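Metallo-beta-lactamase family protein (PDB 3R2U) binds an iron(III) ion in its metallo-beta-lactamase domain and, carrying a rhodanese-like domain as well, probably acts in sulfur chemistry or as a hydrolase. Local coordinates at residues Ile52-Arg57 and His80-Phe85; Ala76-Ile81 and Leu110-Met115; Ile100-Glu105 and Asn117-Val122. One frame throughout, in Å; residues are numbered along the deposited sequence. Where two conformers were deposited one is given.

Interaction 1: residues Ile52-Arg57 and His80-Phe85; sequences IIDPIR and HIHADF. With FE (Fe (III) ion), chain E.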
loop_
_atom_site.group_PDB
_atom_site.type_symbol
_atom_site.label_atom_id
_atom_site.label_comp_id
_atom_site.label_asym_id
_atom_site.label_seq_id
_atom_site.Cartn_x
_atom_site.Cartn_y
_atom_site.Cartn_z
ATOM N N ILE A 52 -17.712 0.605 20.079
ATOM C CA ILE A 52 -17.395 -0.566 19.254
ATOM C C ILE A 52 -18.115 -1.769 19.859
ATOM O O ILE A 52 -17.989 -2.028 21.059
ATOM C CB ILE A 52 -15.913 -0.937 19.248
ATOM C CG1 ILE A 52 -15.021 0.234 18.838
ATOM C CG2 ILE A 52 -15.689 -2.106 18.293
ATOM C CD1 ILE A 52 -13.536 -0.017 19.129
ATOM N N ILE A 53 -18.845 -2.514 19.032
ATOM C CA ILE A 53 -19.501 -3.750 19.469
ATOM C C ILE A 53 -18.725 -4.953 18.905
ATOM O O ILE A 53 -18.445 -5.017 17.697
ATOM C CB ILE A 53 -20.963 -3.789 19.038
ATOM C CG1 ILE A 53 -21.719 -2.671 19.774
ATOM C CG2 ILE A 53 -21.563 -5.155 19.356
ATOM C CD1 ILE A 53 -23.096 -2.499 19.319
ATOM N N ASP A 54 -18.388 -5.888 19.794
ATOM C CA ASP A 54 -17.590 -7.068 19.494
ATOM C C ASP A 54 -16.239 -6.746 18.826
ATOM O O ASP A 54 -15.907 -7.278 17.784
ATOM C CB ASP A 54 -18.411 -8.118 18.702
ATOM C CG ASP A 54 -19.458 -8.845 19.580
ATOM O OD1 ASP A 54 -19.322 -8.791 20.833
ATOM O OD2 ASP A 54 -20.382 -9.515 19.018
ATOM N N PRO A 55 -15.431 -5.900 19.465
ATOM C CA PRO A 55 -14.164 -5.553 18.857
ATOM C C PRO A 55 -13.163 -6.681 18.757
ATOM O O PRO A 55 -13.098 -7.531 19.632
ATOM C CB PRO A 55 -13.596 -4.518 19.818
ATOM C CG PRO A 55 -14.229 -4.853 21.144
ATOM C CD PRO A 55 -15.612 -5.243 20.767
ATOM N N ILE A 56 -12.390 -6.659 17.669
ATOM C CA ILE A 56 -11.283 -7.564 17.476
ATOM C C ILE A 56 -10.101 -6.916 18.223
ATOM O O ILE A 56 -10.250 -5.816 18.766
ATOM C CB ILE A 56 -10.977 -7.807 15.983
ATOM C CG1 ILE A 56 -10.627 -6.503 15.246
ATOM C CG2 ILE A 56 -12.187 -8.459 15.319
ATOM C CD1 ILE A 56 -10.031 -6.735 13.854
ATOM N N ARG A 57 -8.946 -7.583 18.247
ATOM C CA ARG A 57 -7.778 -7.083 18.993
ATOM C C ARG A 57 -7.084 -5.874 18.374
ATOM O O ARG A 57 -6.523 -5.036 19.091
ATOM C CB ARG A 57 -6.729 -8.187 19.157
ATOM C CG ARG A 57 -7.057 -9.207 20.157
ATOM C CD ARG A 57 -5.966 -10.251 20.180
ATOM N NE ARG A 57 -4.788 -9.871 20.951
ATOM C CZ ARG A 57 -3.578 -10.402 20.785
ATOM N NH1 ARG A 57 -3.346 -11.277 19.796
ATOM N NH2 ARG A 57 -2.586 -10.043 21.582
ATOM N N HIS A 80 -20.942 -11.663 24.149
ATOM C CA HIS A 80 -20.719 -12.888 24.914
ATOM C C HIS A 80 -19.258 -13.283 24.880
ATOM O O HIS A 80 -18.449 -12.627 24.205
ATOM C CB HIS A 80 -21.567 -14.044 24.331
ATOM C CG HIS A 80 -21.206 -14.443 22.935
ATOM N ND1 HIS A 80 -21.436 -13.636 21.840
ATOM C CD2 HIS A 80 -20.692 -15.598 22.449
ATOM C CE1 HIS A 80 -21.033 -14.262 20.746
ATOM N NE2 HIS A 80 -20.585 -15.456 21.091
ATOM N N ILE A 81 -18.916 -14.346 25.605
ATOM C CA ILE A 81 -17.550 -14.857 25.643
ATOM C C ILE A 81 -17.330 -15.637 24.338
ATOM O O ILE A 81 -17.877 -16.713 24.144
ATOM C CB ILE A 81 -17.308 -15.766 26.892
ATOM C CG1 ILE A 81 -17.655 -15.010 28.186
ATOM C CG2 ILE A 81 -15.887 -16.256 26.918
ATOM C CD1 ILE A 81 -17.434 -15.818 29.484
ATOM N N HIS A 82 -16.545 -15.062 23.432
ATOM C CA HIS A 82 -16.348 -15.643 22.109
ATOM C C HIS A 82 -15.485 -16.870 22.066
ATOM O O HIS A 82 -14.541 -17.007 22.836
ATOM C CB HIS A 82 -15.803 -14.586 21.154
ATOM C CG HIS A 82 -16.728 -13.437 20.978
ATOM N ND1 HIS A 82 -17.920 -13.553 20.302
ATOM C CD2 HIS A 82 -16.658 -12.155 21.409
ATOM C CE1 HIS A 82 -18.536 -12.383 20.310
ATOM N NE2 HIS A 82 -17.797 -11.523 20.982
ATOM N N ALA A 83 -15.843 -17.771 21.154
ATOM C CA ALA A 83 -15.127 -19.023 20.958
ATOM C C ALA A 83 -14.371 -19.042 19.644
ATOM O O ALA A 83 -13.605 -19.965 19.394
ATOM C CB ALA A 83 -16.121 -20.191 20.972
ATOM N N ASP A 84 -14.538 -18.018 18.826
ATOM C CA ASP A 84 -13.989 -18.062 17.474
ATOM C C ASP A 84 -13.114 -16.891 17.035
ATOM O O ASP A 84 -12.727 -16.815 15.872
ATOM C CB ASP A 84 -15.120 -18.344 16.471
ATOM C CG ASP A 84 -16.356 -17.552 16.777
ATOM O OD1 ASP A 84 -16.261 -16.556 17.518
ATOM O OD2 ASP A 84 -17.429 -17.922 16.279
ATOM N N PHE A 85 -12.778 -16.007 17.972
ATOM C CA PHE A 85 -11.776 -14.962 17.719
ATOM C C PHE A 85 -11.416 -14.390 19.071
ATOM O O PHE A 85 -12.119 -14.628 20.043
ATOM C CB PHE A 85 -12.241 -13.863 16.742
ATOM C CG PHE A 85 -13.257 -12.934 17.314
ATOM C CD1 PHE A 85 -14.595 -13.301 17.369
ATOM C CD2 PHE A 85 -12.881 -11.697 17.821
ATOM C CE1 PHE A 85 -15.544 -12.449 17.919
ATOM C CE2 PHE A 85 -13.826 -10.829 18.362
ATOM C CZ PHE A 85 -15.164 -11.207 18.414
HETATM FE FE FE E . -19.903 -17.316 19.776
HETATM O O HOH W 1 -18.830 -18.209 21.685
HETATM O O HOH W 2 -18.117 -15.975 19.308
HETATM O O HOH W 3 -19.081 -18.887 18.552
#
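Asp54 and His82 meet at the start of the metal-binding loop, whose His-x-His-x-Asp motif, the signature of the metallo-beta-lactamase superfamily, is supplied here by His80, His82 and Asp84. The polar link is one hydrogen bond: His82 NE2 donates to Asp54 OD1 at 3.1 Å. The bond lies in the imidazole plane, but OD1 receives it from above the carboxylate, the two planes standing 86° apart. The same oxygen also bonds Thr79 N, so Asp54, just after strand 49-53, holds both the loop backbone and the second histidine.

The other contacts are made by the ring of Phe85. With its CG between the backbone N and the carbonyl carbon (chi1 72°), Phe85 folds back so that CE1 sits 3.4 Å above the centre of the His82 ring, while His80 O covers the opposite face. The far edge of Phe85 leans on the first segment: its CE2 lies 3.6 Å from Pro55 O, near the ring plane, and its CD2 is 4.2 Å from Ile56 CG2.

The iron is bound by His80 NE2, by His143 and Asp169, and by three waters. One of these waters bridges His82 ND1 and Asp84 OD1, at 2.6 Å from each, and a second iron-bound water donates to Asp84 OD2 at 3.0 Å.

Interaction 2: residues Ala76-Ile81 and Leu110-Met115; sequences AAETHI and LGYKNM. With FE (Fe (III) ion), chain E.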
loop_
_atom_site.group_PDB
_atom_site.type_symbol
_atom_site.label_atom_id
_atom_site.label_comp_id
_atom_site.label_asym_id
_atom_site.label_seq_id
_atom_site.Cartn_x
_atom_site.Cartn_y
_atom_site.Cartn_z
ATOM N N ALA A 76 -17.179 0.440 24.478
ATOM C CA ALA A 76 -17.162 -0.840 23.764
ATOM C C ALA A 76 -18.012 -1.838 24.546
ATOM O O ALA A 76 -18.072 -1.804 25.768
ATOM C CB ALA A 76 -15.748 -1.374 23.568
ATOM N N ALA A 77 -18.653 -2.738 23.828
ATOM C CA ALA A 77 -19.487 -3.734 24.429
ATOM C C ALA A 77 -19.261 -5.020 23.668
ATOM O O ALA A 77 -18.872 -5.020 22.495
ATOM C CB ALA A 77 -20.974 -3.318 24.369
ATOM N N GLU A 78 -19.526 -6.112 24.351
ATOM C CA GLU A 78 -19.329 -7.403 23.833
ATOM C C GLU A 78 -20.580 -8.247 24.094
ATOM O O GLU A 78 -21.104 -8.248 25.194
ATOM C CB GLU A 78 -18.093 -7.959 24.551
ATOM C CG GLU A 78 -17.724 -9.310 24.203
ATOM C CD GLU A 78 -16.286 -9.604 24.588
ATOM O OE1 GLU A 78 -15.367 -9.111 23.880
ATOM O OE2 GLU A 78 -16.091 -10.365 25.562
ATOM N N THR A 79 -21.019 -9.003 23.099
ATOM C CA THR A 79 -22.233 -9.799 23.231
ATOM C C THR A 79 -22.123 -11.056 24.105
ATOM O O THR A 79 -23.113 -11.478 24.714
ATOM C CB THR A 79 -22.791 -10.167 21.850
ATOM O OG1 THR A 79 -21.834 -10.941 21.113
ATOM C CG2 THR A 79 -23.114 -8.865 21.040
ATOM N N HIS A 80 -20.942 -11.663 24.149
ATOM C CA HIS A 80 -20.719 -12.888 24.914
ATOM C C HIS A 80 -19.258 -13.283 24.880
ATOM O O HIS A 80 -18.449 -12.627 24.205
ATOM C CB HIS A 80 -21.567 -14.044 24.331
ATOM C CG HIS A 80 -21.206 -14.443 22.935
ATOM N ND1 HIS A 80 -21.436 -13.636 21.840
ATOM C CD2 HIS A 80 -20.692 -15.598 22.449
ATOM C CE1 HIS A 80 -21.033 -14.262 20.746
ATOM N NE2 HIS A 80 -20.585 -15.456 21.091
ATOM N N ILE A 81 -18.916 -14.346 25.605
ATOM C CA ILE A 81 -17.550 -14.857 25.643
ATOM C C ILE A 81 -17.330 -15.637 24.338
ATOM O O ILE A 81 -17.877 -16.713 24.144
ATOM C CB ILE A 81 -17.308 -15.766 26.892
ATOM C CG1 ILE A 81 -17.655 -15.010 28.186
ATOM C CG2 ILE A 81 -15.887 -16.256 26.918
ATOM C CD1 ILE A 81 -17.434 -15.818 29.484
ATOM N N LEU A 110 -18.521 -19.371 35.329
ATOM C CA LEU A 110 -18.290 -19.292 33.877
ATOM C C LEU A 110 -18.258 -17.867 33.310
ATOM O O LEU A 110 -18.262 -17.685 32.110
ATOM C CB LEU A 110 -19.356 -20.112 33.131
ATOM C CG LEU A 110 -19.389 -21.600 33.513
ATOM C CD1 LEU A 110 -20.547 -22.331 32.827
ATOM C CD2 LEU A 110 -18.056 -22.277 33.191
ATOM N N GLY A 111 -18.200 -16.866 34.177
ATOM C CA GLY A 111 -18.195 -15.472 33.744
ATOM C C GLY A 111 -16.812 -14.933 33.442
ATOM O O GLY A 111 -15.799 -15.643 33.557
ATOM N N TYR A 112 -16.781 -13.673 33.038
ATOM C CA TYR A 112 -15.528 -12.997 32.719
ATOM C C TYR A 112 -14.634 -12.862 33.956
ATOM O O TYR A 112 -15.118 -12.570 35.046
ATOM C CB TYR A 112 -15.809 -11.593 32.198
ATOM C CG TYR A 112 -16.412 -11.499 30.830
ATOM C CD1 TYR A 112 -17.787 -11.554 30.639
ATOM C CD2 TYR A 112 -15.610 -11.287 29.734
ATOM C CE1 TYR A 112 -18.337 -11.439 29.374
ATOM C CE2 TYR A 112 -16.141 -11.172 28.471
ATOM C CZ TYR A 112 -17.507 -11.250 28.284
ATOM O OH TYR A 112 -18.023 -11.113 27.012
ATOM N N LYS A 113 -13.335 -13.061 33.772
ATOM C CA LYS A 113 -12.365 -12.923 34.857
ATOM C C LYS A 113 -11.281 -11.932 34.440
ATOM O O LYS A 113 -11.188 -11.563 33.266
ATOM C CB LYS A 113 -11.705 -14.265 35.176
ATOM C CG LYS A 113 -12.679 -15.430 35.446
ATOM C CD LYS A 113 -13.464 -15.264 36.744
ATOM C CE LYS A 113 -14.549 -16.338 36.843
ATOM N NZ LYS A 113 -15.256 -16.300 38.140
ATOM N N ASN A 114 -10.490 -11.485 35.413
ATOM C CA ASN A 114 -9.350 -10.611 35.160
ATOM C C ASN A 114 -9.731 -9.393 34.337
ATOM O O ASN A 114 -9.036 -9.055 33.383
ATOM C CB ASN A 114 -8.249 -11.410 34.418
ATOM C CG ASN A 114 -7.781 -12.626 35.198
ATOM O OD1 ASN A 114 -7.801 -12.629 36.420
ATOM N ND2 ASN A 114 -7.330 -13.656 34.490
ATOM N N MET A 115 -10.853 -8.763 34.663
ATOM C CA MET A 115 -11.327 -7.626 33.887
ATOM C C MET A 115 -10.731 -6.335 34.392
ATOM O O MET A 115 -10.445 -6.209 35.558
ATOM C CB MET A 115 -12.853 -7.524 33.925
ATOM C CG MET A 115 -13.569 -8.657 33.216
ATOM S SD MET A 115 -13.048 -8.853 31.520
ATOM C CE MET A 115 -13.794 -7.385 30.766
HETATM FE FE FE E . -19.903 -17.316 19.776
HETATM O O HOH W 4 -20.543 -10.130 27.120
HETATM O O HOH W 1 -18.830 -18.209 21.685
HETATM O O HOH W 2 -18.117 -15.975 19.308
HETATM O O HOH W 3 -19.081 -18.887 18.552
#
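Glu78 reaches out to the edge of Tyr112 and ends against its hydroxyl, and the carboxylate chain is best followed atom by atom. CG stands opposite the backbone N (chi1 178°) and the chain continues extended, which carries the acid away from strand 72-77 toward the tyrosine. Glu78 CB is still 4.0 Å from Tyr112 OH; CG closes to 3.4 Å from the same oxygen. Beyond CD the two oxygens part company. OE1 turns to Ser87 OG, with which it hydrogen bonds. OE2 accepts the phenolic hydrogen of Tyr112 OH at 2.5 Å, a short bond made through its anti lone pair, the one pointing away from OE1. Carboxylate and ring are only 30° from coplanar, and OE2 also lies at the ring edge, 3.0 Å from Tyr112 CE2.

In the metallo-beta-lactamase fold strand 72-77 leads on into the metal-binding loop, and Tyr112, from the long loop between strands 99-103 and 120-122, packs on Glu78 and Ile81 at the start of that loop. A water donates to both Tyr112 OH (2.7 Å) and Glu78 O (2.8 Å), giving the buried hydroxyl a second partner and tying it to the backbone of the same glutamate.

Ile81 lies along one face of the phenol, running the opposite way. Its CG1 makes a CH-pi contact 4.0 Å from the centroid of the Tyr112 ring, offset toward the rim; Ile81 was modelled in two conformers, so this contact is less certain. Between Glu78 and Ile81, His80 turns its ring to the iron, and its ND1 donates to Thr79 OG1, a second-shell bond that helps fix the rotation of the imidazole whose NE2 binds the metal.

Interaction 3: residues Ile100-Glu105 and Asn117-Val122; sequences IYVSGE and NHTHFV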
loop_
_atom_site.group_PDB
_atom_site.type_symbol
_atom_site.label_atom_id
_atom_site.label_comp_id
_atom_site.label_asym_id
_atom_site.label_seq_id
_atom_site.Cartn_x
_atom_site.Cartn_y
_atom_site.Cartn_z
ATOM N N ILE A 100 -16.197 -0.085 29.201
ATOM C CA ILE A 100 -16.540 -1.334 28.541
ATOM C C ILE A 100 -17.683 -2.027 29.255
ATOM O O ILE A 100 -17.828 -1.927 30.467
ATOM C CB ILE A 100 -15.330 -2.263 28.332
ATOM C CG1 ILE A 100 -14.711 -2.683 29.671
ATOM C CG2 ILE A 100 -14.285 -1.538 27.449
ATOM C CD1 ILE A 100 -13.746 -3.865 29.527
ATOM N N TYR A 101 -18.509 -2.701 28.461
ATOM C CA TYR A 101 -19.725 -3.347 28.923
ATOM C C TYR A 101 -19.712 -4.785 28.469
ATOM O O TYR A 101 -19.600 -5.066 27.271
ATOM C CB TYR A 101 -20.951 -2.609 28.345
ATOM C CG TYR A 101 -20.940 -1.138 28.722
ATOM C CD1 TYR A 101 -20.138 -0.237 28.025
ATOM C CD2 TYR A 101 -21.693 -0.657 29.785
ATOM C CE1 TYR A 101 -20.088 1.085 28.364
ATOM C CE2 TYR A 101 -21.649 0.689 30.143
ATOM C CZ TYR A 101 -20.844 1.551 29.421
ATOM O OH TYR A 101 -20.763 2.889 29.737
ATOM N N VAL A 102 -19.761 -5.697 29.435
ATOM C CA VAL A 102 -19.794 -7.107 29.143
ATOM C C VAL A 102 -20.889 -7.726 30.014
ATOM O O VAL A 102 -21.327 -7.139 31.002
ATOM C CB VAL A 102 -18.444 -7.795 29.413
ATOM C CG1 VAL A 102 -17.324 -7.149 28.582
ATOM C CG2 VAL A 102 -18.120 -7.790 30.893
ATOM N N SER A 103 -21.337 -8.909 29.639
ATOM C CA SER A 103 -22.385 -9.563 30.374
ATOM C C SER A 103 -22.045 -9.976 31.811
ATOM O O SER A 103 -21.016 -10.617 32.078
ATOM C CB SER A 103 -22.867 -10.800 29.607
ATOM O OG SER A 103 -23.893 -11.488 30.342
ATOM N N GLY A 104 -22.945 -9.605 32.725
ATOM C CA GLY A 104 -22.898 -10.049 34.110
ATOM C C GLY A 104 -23.989 -11.090 34.319
ATOM O O GLY A 104 -24.343 -11.392 35.442
ATOM N N GLU A 105 -24.540 -11.632 33.230
ATOM C CA GLU A 105 -25.603 -12.632 33.306
ATOM C C GLU A 105 -25.009 -14.033 33.299
ATOM O O GLU A 105 -25.465 -14.914 32.583
ATOM C CB GLU A 105 -26.579 -12.478 32.137
ATOM C CG GLU A 105 -27.442 -11.216 32.177
ATOM C CD GLU A 105 -28.526 -11.244 33.259
ATOM O OE1 GLU A 105 -28.588 -12.234 34.023
ATOM O OE2 GLU A 105 -29.316 -10.266 33.350
ATOM N N ASN A 117 -10.320 -2.528 35.735
ATOM C CA ASN A 117 -11.088 -1.785 36.713
ATOM C C ASN A 117 -12.160 -0.977 36.027
ATOM O O ASN A 117 -11.968 -0.470 34.902
ATOM C CB ASN A 117 -10.189 -0.876 37.570
ATOM C CG ASN A 117 -9.420 -1.653 38.625
ATOM O OD1 ASN A 117 -9.817 -2.757 39.009
ATOM N ND2 ASN A 117 -8.327 -1.070 39.117
ATOM N N HIS A 118 -13.309 -0.915 36.683
ATOM C CA HIS A 118 -14.441 -0.140 36.194
ATOM C C HIS A 118 -15.242 -0.790 35.052
ATOM O O HIS A 118 -16.183 -0.184 34.544
ATOM C CB HIS A 118 -13.996 1.285 35.830
ATOM C CG HIS A 118 -13.279 1.984 36.941
ATOM N ND1 HIS A 118 -13.935 2.496 38.041
ATOM C CD2 HIS A 118 -11.964 2.244 37.132
ATOM C CE1 HIS A 118 -13.054 3.046 38.858
ATOM N NE2 HIS A 118 -11.851 2.906 38.331
ATOM N N THR A 119 -14.886 -2.015 34.659
ATOM C CA THR A 119 -15.673 -2.766 33.676
ATOM C C THR A 119 -17.130 -2.749 34.139
ATOM O O THR A 119 -17.395 -2.816 35.332
ATOM C CB THR A 119 -15.194 -4.231 33.618
ATOM O OG1 THR A 119 -13.882 -4.265 33.070
ATOM C CG2 THR A 119 -16.116 -5.111 32.763
ATOM N N HIS A 120 -18.074 -2.621 33.216
ATOM C CA HIS A 120 -19.488 -2.636 33.587
ATOM C C HIS A 120 -20.061 -3.996 33.254
ATOM O O HIS A 120 -20.050 -4.403 32.104
ATOM C CB HIS A 120 -20.285 -1.561 32.837
ATOM C CG HIS A 120 -19.877 -0.172 33.177
ATOM N ND1 HIS A 120 -18.880 0.495 32.498
ATOM C CD2 HIS A 120 -20.316 0.676 34.139
ATOM C CE1 HIS A 120 -18.721 1.698 33.028
ATOM N NE2 HIS A 120 -19.581 1.831 34.026
ATOM N N PHE A 121 -20.528 -4.706 34.266
ATOM C CA PHE A 121 -21.162 -6.000 34.072
ATOM C C PHE A 121 -22.639 -5.709 33.960
ATOM O O PHE A 121 -23.284 -5.377 34.945
ATOM C CB PHE A 121 -20.848 -6.922 35.236
ATOM C CG PHE A 121 -19.396 -7.261 35.341
ATOM C CD1 PHE A 121 -18.541 -6.488 36.104
ATOM C CD2 PHE A 121 -18.877 -8.335 34.645
ATOM C CE1 PHE A 121 -17.192 -6.804 36.193
ATOM C CE2 PHE A 121 -17.535 -8.658 34.739
ATOM C CZ PHE A 121 -16.700 -7.899 35.508
ATOM N N VAL A 122 -23.169 -5.806 32.753
ATOM C CA VAL A 122 -24.553 -5.445 32.517
ATOM C C VAL A 122 -25.512 -6.612 32.601
ATOM O O VAL A 122 -25.141 -7.767 32.384
ATOM C CB VAL A 122 -24.715 -4.708 31.154
ATOM C CG1 VAL A 122 -23.910 -3.413 31.186
ATOM C CG2 VAL A 122 -24.273 -5.587 29.969
HETATM O O HOH W 5 -15.478 0.270 32.069
#
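Tyr101 and His120 share nearly the same first torsion, chi1 -57° and -65°, each placing CG beside its own backbone N, and the two side chains leave neighbouring strands side by side and point the same way. Their rings are 11° from parallel with centroids 4.6 Å apart, but slid so far that they barely overlap: Tyr101 CE2 lies over the imidazole while His120 ND1 lies off toward the rim of the phenol. The imidazole edge turns back to the strand, where His120 ND1 makes a weak hydrogen bond of 3.3 Å to Ile100 O. Ile100 O also accepts the stronger bond from His120 N, at 2.8 Å.

The ladder continues in parallel register, Val102 N donating to His120 O (3.0 Å), Val122 N to Val102 O (2.9 Å) and Gly104 N to Val122 O (2.9 Å). Strand 120-122 thereby becomes the edge, within this chain, of the first mixed sheet of the metallo-beta-lactamase sandwich, joined to strand 99-103 by a loop without helix.

Next to the ring pair, Val122 CG1 meets the edge of Tyr101 at CD2 (3.8 Å); Val122 also packs on Val137 and Ile148 of the second sheet. The sheet face opposite Tyr101 and His120 carries Val102 and Phe121, which run alongside each other with Val102 CG2 3.9 Å from Phe121 CD2, and Thr119 CG2 lies over one face of the phenyl ring. Where strand 99-103 ends, Ser103 OG accepts from Glu105 N in an ST turn and bonds Glu146 O as well.

All three contacts reach one sheet, in which strands 49-53, 72-77, 99-103 and 120-122 lie side by side and parallel. Interactions 1 and 2, with centres about 9 Å apart, share His80, an iron ligand, and Ile81; interaction 1 ties the metal-binding loop to residues just after strand 49-53, and interaction 2 ties it to the loop between strands 99-103 and 120-122. Interaction 3 lies about 7 Å from interaction 2, centre to centre, and about 14 Å from interaction 1, which it does not touch. Along the chain interaction 1 closes before interaction 3 opens, whereas interactions 2 and 3 interleave. The metal-binding loop thus sits between the end of one strand and a loop joining the sheet's last two strands.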